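Local coordinates for aminotransferase, class I and II (Erwinia tasmaniensis, PDB 5Z0Q), which belongs to the class I and II aminotransferases, a family of enzymes that use pyridoxal-5'-phosphate, at residues 173-187 with 205-219. Numbering follows the deposited sequence.
Sequences NPHNPGGTVYRRKEL and EIHCDLVLEPGVQHI. With PLP (pyridoxal-5'-phosphate), chain M.
Pro174, which follows a cis peptide bond, pushes its ring as a knob against the turn 205-208: CG lies 3.8 Å from CB of His207, and CD stands over the backbone between His207 and Cys208. Beside it the chain of Asn173 passes Glu205, whose CA-H meets Asn173 O at 3.3 Å. The carboxamide of Asn173, swung out with CG anti to the backbone N (chi1 -180°), brings ND2 within 4.0 Å of His218 CD2, its plane turned 49° from that ring. Its OD1 accepts the backbone N-H of Tyr182 from above the carbonyl plane; with His175 N bonded to Thr180 O, this bridges the two arms of the loop. Farther along, Val181 wedges into the corner formed by Val211 and Val216, CG2 facing Val211 and CG1 reaching CG1 of Val216 at 4.2 Å. Val216 in turn lies under one face of the Arg183 guanidinium, whose NH2 forms a salt bridge with Glu323. At the far end Ile219 fills the hollow between Arg184 and Leu187: its CB packs 3.7 Å from Leu187 CD1, while the Arg184 chain, extended from CG to NE, crosses it at about a right angle and brings its guanidinium edge to CD1. At the opposite end the pair becomes cofactor pocket, with Asn176 ND2 3.1 Å from O3 of pyridoxal-5'-phosphate, the His207 ring edge-on to the same oxygen, and Ile206 CG2 against the pyridine ring. Both segments continue from neighbouring parallel strands, 166-172 and 200-204, of the eight-stranded mixed sheet; 173-187 ends in the first turn of helix 184-197, with Arg183 as N-cap, while Leu210 and Leu212 pack the other loop onto helix 290-313.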
loop_
_atom_site.group_PDB
_atom_site.type_symbol
_atom_site.label_atom_id
_atom_site.label_comp_id
_atom_site.label_asym_id
_atom_site.label_seq_id
_atom_site.Cartn_x
_atom_site.Cartn_y
_atom_site.Cartn_z
ATOM N N ASN A 173 -16.293 12.417 -10.992
ATOM C CA ASN A 173 -16.381 12.905 -12.364
ATOM C C ASN A 173 -15.195 12.405 -13.182
ATOM O O ASN A 173 -14.057 12.822 -12.933
ATOM C CB ASN A 173 -16.438 14.434 -12.384
ATOM C CG ASN A 173 -16.534 14.997 -13.787
ATOM O OD1 ASN A 173 -16.990 14.323 -14.711
ATOM N ND2 ASN A 173 -16.103 16.241 -13.954
ATOM N N PRO A 174 -15.409 11.516 -14.169
ATOM C CA PRO A 174 -16.687 10.920 -14.583
ATOM C C PRO A 174 -17.292 10.021 -13.508
ATOM O O PRO A 174 -16.566 9.481 -12.677
ATOM C CB PRO A 174 -16.310 10.099 -15.821
ATOM C CG PRO A 174 -15.012 10.663 -16.283
ATOM C CD PRO A 174 -14.304 11.082 -15.040
ATOM N N HIS A 175 -18.612 9.866 -13.532
ATOM C CA HIS A 175 -19.330 9.250 -12.427
ATOM C C HIS A 175 -19.398 7.738 -12.589
ATOM O O HIS A 175 -19.852 7.234 -13.619
ATOM C CB HIS A 175 -20.742 9.827 -12.318
ATOM C CG HIS A 175 -21.503 9.319 -11.136
ATOM N ND1 HIS A 175 -22.132 8.092 -11.126
ATOM C CD2 HIS A 175 -21.731 9.869 -9.919
ATOM C CE1 HIS A 175 -22.714 7.909 -9.955
ATOM N NE2 HIS A 175 -22.487 8.972 -9.205
ATOM N N ASN A 176 -18.947 7.025 -11.565
ATOM C CA ASN A 176 -19.137 5.587 -11.417
ATOM C C ASN A 176 -20.377 5.335 -10.569
ATOM O O ASN A 176 -20.471 5.868 -9.458
ATOM C CB ASN A 176 -17.916 4.955 -10.759
ATOM C CG ASN A 176 -17.920 3.439 -10.839
ATOM O OD1 ASN A 176 -18.352 2.858 -11.833
ATOM N ND2 ASN A 176 -17.429 2.793 -9.790
ATOM N N PRO A 177 -21.342 4.525 -11.030
ATOM C CA PRO A 177 -21.337 3.682 -12.228
ATOM C C PRO A 177 -22.045 4.259 -13.455
ATOM O O PRO A 177 -22.019 3.626 -14.512
ATOM C CB PRO A 177 -22.078 2.440 -11.748
ATOM C CG PRO A 177 -23.122 3.012 -10.822
ATOM C CD PRO A 177 -22.523 4.250 -10.191
ATOM N N GLY A 178 -22.670 5.430 -13.317
ATOM C CA GLY A 178 -23.470 5.959 -14.412
ATOM C C GLY A 178 -22.669 6.203 -15.678
ATOM O O GLY A 178 -23.152 5.961 -16.786
ATOM N N GLY A 179 -21.433 6.676 -15.532
ATOM C CA GLY A 179 -20.627 7.041 -16.677
ATOM C C GLY A 179 -20.834 8.453 -17.171
ATOM O O GLY A 179 -20.402 8.775 -18.285
ATOM N N THR A 180 -21.475 9.309 -16.380
ATOM C CA THR A 180 -21.768 10.669 -16.803
ATOM C C THR A 180 -20.518 11.537 -16.726
ATOM O O THR A 180 -19.816 11.545 -15.709
ATOM C CB THR A 180 -22.873 11.269 -15.935
ATOM O OG1 THR A 180 -24.078 10.513 -16.105
ATOM C CG2 THR A 180 -23.128 12.720 -16.321
ATOM N N VAL A 181 -20.242 12.262 -17.805
ATOM C CA VAL A 181 -19.194 13.274 -17.842
ATOM C C VAL A 181 -19.859 14.619 -17.581
ATOM O O VAL A 181 -20.587 15.138 -18.435
ATOM C CB VAL A 181 -18.447 13.269 -19.181
ATOM C CG1 VAL A 181 -17.460 14.425 -19.241
ATOM C CG2 VAL A 181 -17.738 11.940 -19.389
ATOM N N TYR A 182 -19.617 15.187 -16.403
ATOM C CA TYR A 182 -20.286 16.424 -16.023
ATOM C C TYR A 182 -19.777 17.595 -16.853
ATOM O O TYR A 182 -18.571 17.754 -17.061
ATOM C CB TYR A 182 -20.087 16.702 -14.533
ATOM C CG TYR A 182 -20.827 15.737 -13.637
ATOM C CD1 TYR A 182 -22.180 15.906 -13.373
ATOM C CD2 TYR A 182 -20.177 14.656 -13.060
ATOM C CE1 TYR A 182 -22.864 15.025 -12.557
ATOM C CE2 TYR A 182 -20.852 13.770 -12.242
ATOM C CZ TYR A 182 -22.196 13.959 -11.994
ATOM O OH TYR A 182 -22.871 13.079 -11.182
ATOM N N ARG A 183 -20.711 18.417 -17.327
ATOM C CA ARG A 183 -20.382 19.582 -18.133
ATOM C C ARG A 183 -19.908 20.726 -17.238
ATOM O O ARG A 183 -19.919 20.637 -16.007
ATOM C CB ARG A 183 -21.584 20.004 -18.975
ATOM C CG ARG A 183 -22.051 18.956 -19.974
ATOM C CD ARG A 183 -20.998 18.677 -21.034
ATOM N NE ARG A 183 -21.507 17.794 -22.080
ATOM C CZ ARG A 183 -21.455 16.467 -22.030
ATOM N NH1 ARG A 183 -20.912 15.862 -20.982
ATOM N NH2 ARG A 183 -21.946 15.742 -23.027
ATOM N N ARG A 184 -19.494 21.826 -17.871
ATOM C CA ARG A 184 -18.943 22.946 -17.116
ATOM C C ARG A 184 -20.019 23.651 -16.297
ATOM O O ARG A 184 -19.763 24.078 -15.166
ATOM C CB ARG A 184 -18.254 23.929 -18.060
ATOM C CG ARG A 184 -17.375 24.940 -17.348
ATOM C CD ARG A 184 -16.456 25.670 -18.313
ATOM N NE ARG A 184 -15.488 26.493 -17.594
ATOM C CZ ARG A 184 -14.280 26.078 -17.229
ATOM N NH1 ARG A 184 -13.883 24.848 -17.521
ATOM N NH2 ARG A 184 -13.467 26.894 -16.572
ATOM N N LYS A 185 -21.228 23.783 -16.851
ATOM C CA LYS A 185 -22.313 24.416 -16.108
ATOM C C LYS A 185 -22.735 23.575 -14.910
ATOM O O LYS A 185 -23.125 24.125 -13.874
ATOM C CB LYS A 185 -23.510 24.664 -17.028
ATOM C CG LYS A 185 -23.240 25.652 -18.155
ATOM C CD LYS A 185 -23.288 27.092 -17.666
ATOM C CE LYS A 185 -24.705 27.500 -17.290
ATOM N NZ LYS A 185 -24.796 28.947 -16.950
ATOM N N GLU A 186 -22.659 22.249 -15.029
ATOM C CA GLU A 186 -23.043 21.381 -13.924
ATOM C C GLU A 186 -21.988 21.381 -12.825
ATOM O O GLU A 186 -22.325 21.307 -11.638
ATOM C CB GLU A 186 -23.289 19.961 -14.433
ATOM C CG GLU A 186 -24.094 19.904 -15.723
ATOM C CD GLU A 186 -24.437 18.488 -16.138
ATOM O OE1 GLU A 186 -25.593 18.070 -15.922
ATOM O OE2 GLU A 186 -23.549 17.792 -16.677
ATOM N N LEU A 187 -20.709 21.466 -13.200
ATOM C CA LEU A 187 -19.652 21.541 -12.196
ATOM C C LEU A 187 -19.698 22.865 -11.445
ATOM O O LEU A 187 -19.488 22.902 -10.227
ATOM C CB LEU A 187 -18.287 21.344 -12.853
ATOM C CG LEU A 187 -17.972 19.928 -13.342
ATOM C CD1 LEU A 187 -16.649 19.897 -14.088
ATOM C CD2 LEU A 187 -17.952 18.954 -12.172
ATOM N N GLU A 205 -11.493 11.456 -9.907
ATOM C CA GLU A 205 -11.404 11.602 -11.353
ATOM C C GLU A 205 -10.537 10.500 -11.952
ATOM O O GLU A 205 -9.644 10.768 -12.763
ATOM C CB GLU A 205 -10.864 12.991 -11.702
ATOM C CG GLU A 205 -11.578 14.109 -10.944
ATOM C CD GLU A 205 -11.142 15.499 -11.363
ATOM O OE1 GLU A 205 -11.861 16.467 -11.028
ATOM O OE2 GLU A 205 -10.090 15.629 -12.025
ATOM N N ILE A 206 -10.804 9.254 -11.555
ATOM C CA ILE A 206 -10.014 8.125 -12.037
ATOM C C ILE A 206 -10.323 7.823 -13.500
ATOM O O ILE A 206 -9.447 7.366 -14.243
ATOM C CB ILE A 206 -10.255 6.899 -11.134
ATOM C CG1 ILE A 206 -9.515 5.667 -11.661
ATOM C CG2 ILE A 206 -11.735 6.608 -11.018
ATOM C CD1 ILE A 206 -8.016 5.810 -11.667
ATOM N N HIS A 207 -11.551 8.082 -13.944
ATOM C CA HIS A 207 -11.968 7.794 -15.310
ATOM C C HIS A 207 -11.772 8.970 -16.259
ATOM O O HIS A 207 -12.323 8.952 -17.365
ATOM C CB HIS A 207 -13.436 7.360 -15.336
ATOM C CG HIS A 207 -13.702 6.078 -14.612
ATOM N ND1 HIS A 207 -14.008 6.030 -13.268
ATOM C CD2 HIS A 207 -13.708 4.794 -15.044
ATOM C CE1 HIS A 207 -14.189 4.774 -12.905
ATOM N NE2 HIS A 207 -14.014 4.004 -13.964
ATOM N N CYS A 208 -10.994 9.982 -15.865
ATOM C CA CYS A 208 -10.874 11.191 -16.672
ATOM C C CYS A 208 -10.234 10.931 -18.031
ATOM O O CYS A 208 -10.442 11.721 -18.959
ATOM C CB CYS A 208 -10.076 12.254 -15.914
ATOM S SG CYS A 208 -8.367 11.795 -15.557
ATOM N N ASP A 209 -9.469 9.853 -18.175
ATOM C CA ASP A 209 -8.839 9.533 -19.450
ATOM C C ASP A 209 -9.750 8.758 -20.393
ATOM O O ASP A 209 -9.382 8.561 -21.557
ATOM C CB ASP A 209 -7.556 8.724 -19.225
ATOM C CG ASP A 209 -6.467 9.526 -18.541
ATOM O OD1 ASP A 209 -6.435 10.762 -18.719
ATOM O OD2 ASP A 209 -5.638 8.919 -17.829
ATOM N N LEU A 210 -10.921 8.320 -19.930
ATOM C CA LEU A 210 -11.802 7.459 -20.712
ATOM C C LEU A 210 -13.034 8.197 -21.228
ATOM O O LEU A 210 -14.114 7.613 -21.336
ATOM C CB LEU A 210 -12.217 6.240 -19.886
ATOM C CG LEU A 210 -11.079 5.309 -19.467
ATOM C CD1 LEU A 210 -11.605 4.153 -18.630
ATOM C CD2 LEU A 210 -10.333 4.794 -20.691
ATOM N N VAL A 211 -12.887 9.476 -21.560
ATOM C CA VAL A 211 -13.990 10.252 -22.118
ATOM C C VAL A 211 -14.149 9.886 -23.589
ATOM O O VAL A 211 -13.205 10.009 -24.377
ATOM C CB VAL A 211 -13.751 11.758 -21.945
ATOM C CG1 VAL A 211 -14.884 12.551 -22.575
ATOM C CG2 VAL A 211 -13.603 12.102 -20.470
ATOM N N LEU A 212 -15.348 9.436 -23.962
ATOM C CA LEU A 212 -15.620 9.017 -25.331
ATOM C C LEU A 212 -16.392 10.047 -26.142
ATOM O O LEU A 212 -16.329 10.012 -27.375
ATOM C CB LEU A 212 -16.414 7.705 -25.343
ATOM C CG LEU A 212 -15.893 6.522 -24.531
ATOM C CD1 LEU A 212 -16.847 5.348 -24.678
ATOM C CD2 LEU A 212 -14.488 6.136 -24.962
ATOM N N GLU A 213 -17.117 10.946 -25.489
ATOM C CA GLU A 213 -17.980 11.870 -26.212
ATOM C C GLU A 213 -17.140 12.925 -26.923
ATOM O O GLU A 213 -16.289 13.562 -26.289
ATOM C CB GLU A 213 -18.969 12.529 -25.251
ATOM C CG GLU A 213 -20.324 12.838 -25.870
ATOM C CD GLU A 213 -21.113 11.584 -26.215
ATOM O OE1 GLU A 213 -20.788 10.503 -25.679
ATOM O OE2 GLU A 213 -22.061 11.678 -27.023
ATOM N N PRO A 214 -17.339 13.137 -28.222
ATOM C CA PRO A 214 -16.533 14.127 -28.941
ATOM C C PRO A 214 -16.895 15.545 -28.527
ATOM O O PRO A 214 -18.000 15.825 -28.058
ATOM C CB PRO A 214 -16.886 13.872 -30.410
ATOM C CG PRO A 214 -18.260 13.289 -30.360
ATOM C CD PRO A 214 -18.315 12.469 -29.101
ATOM N N GLY A 215 -15.922 16.444 -28.684
ATOM C CA GLY A 215 -16.140 17.861 -28.453
ATOM C C GLY A 215 -16.298 18.208 -26.985
ATOM O O GLY A 215 -16.470 19.378 -26.629
ATOM N N VAL A 216 -16.243 17.200 -26.118
ATOM C CA VAL A 216 -16.433 17.378 -24.683
ATOM C C VAL A 216 -15.142 16.998 -23.971
ATOM O O VAL A 216 -14.649 15.875 -24.125
ATOM C CB VAL A 216 -17.611 16.540 -24.150
ATOM C CG1 VAL A 216 -17.831 16.818 -22.665
ATOM C CG2 VAL A 216 -18.870 16.832 -24.940
ATOM N N GLN A 217 -14.609 17.928 -23.184
ATOM C CA GLN A 217 -13.375 17.731 -22.439
ATOM C C GLN A 217 -13.685 17.547 -20.961
ATOM O O GLN A 217 -14.541 18.244 -20.408
ATOM C CB GLN A 217 -12.427 18.921 -22.620
ATOM C CG GLN A 217 -11.146 18.812 -21.807
ATOM C CD GLN A 217 -10.553 20.162 -21.468
ATOM O OE1 GLN A 217 -9.934 20.810 -22.309
ATOM N NE2 GLN A 217 -10.744 20.596 -20.228
ATOM N N HIS A 218 -12.991 16.606 -20.324
ATOM C CA HIS A 218 -13.086 16.473 -18.878
ATOM C C HIS A 218 -12.559 17.732 -18.197
ATOM O O HIS A 218 -11.519 18.277 -18.580
ATOM C CB HIS A 218 -12.300 15.253 -18.400
ATOM C CG HIS A 218 -12.049 15.242 -16.924
ATOM N ND1 HIS A 218 -10.859 15.660 -16.367
ATOM C CD2 HIS A 218 -12.838 14.869 -15.888
ATOM C CE1 HIS A 218 -10.925 15.541 -15.053
ATOM N NE2 HIS A 218 -12.115 15.063 -14.737
ATOM N N ILE A 219 -13.281 18.191 -17.180
ATOM C CA ILE A 219 -12.919 19.420 -16.481
ATOM C C ILE A 219 -12.640 19.097 -15.020
ATOM O O ILE A 219 -13.554 18.672 -14.299
ATOM C CB ILE A 219 -14.022 20.482 -16.610
ATOM C CG1 ILE A 219 -14.182 20.902 -18.071
ATOM C CG2 ILE A 219 -13.711 21.683 -15.736
ATOM C CD1 ILE A 219 -15.265 21.923 -18.297
HETATM N N1 PLP M . -12.444 5.207 -7.926
HETATM C C2 PLP M . -13.477 4.800 -8.747
HETATM C C2A PLP M . -14.679 5.678 -8.934
HETATM C C3 PLP M . -13.402 3.578 -9.406
HETATM O O3 PLP M . -14.426 3.174 -10.221
HETATM C C4 PLP M . -12.287 2.765 -9.234
HETATM C C4A PLP M . -12.120 1.533 -10.073
HETATM C C5 PLP M . -11.253 3.179 -8.402
HETATM C C6 PLP M . -11.335 4.404 -7.750
HETATM C C5A PLP M . -10.044 2.288 -8.224
HETATM O O4P PLP M . -9.377 2.575 -7.015
HETATM P P PLP M . -8.239 1.569 -6.481
HETATM O O1P PLP M . -8.768 0.154 -6.503
HETATM O O2P PLP M . -7.845 1.937 -5.069
HETATM O O3P PLP M . -7.038 1.679 -7.391
#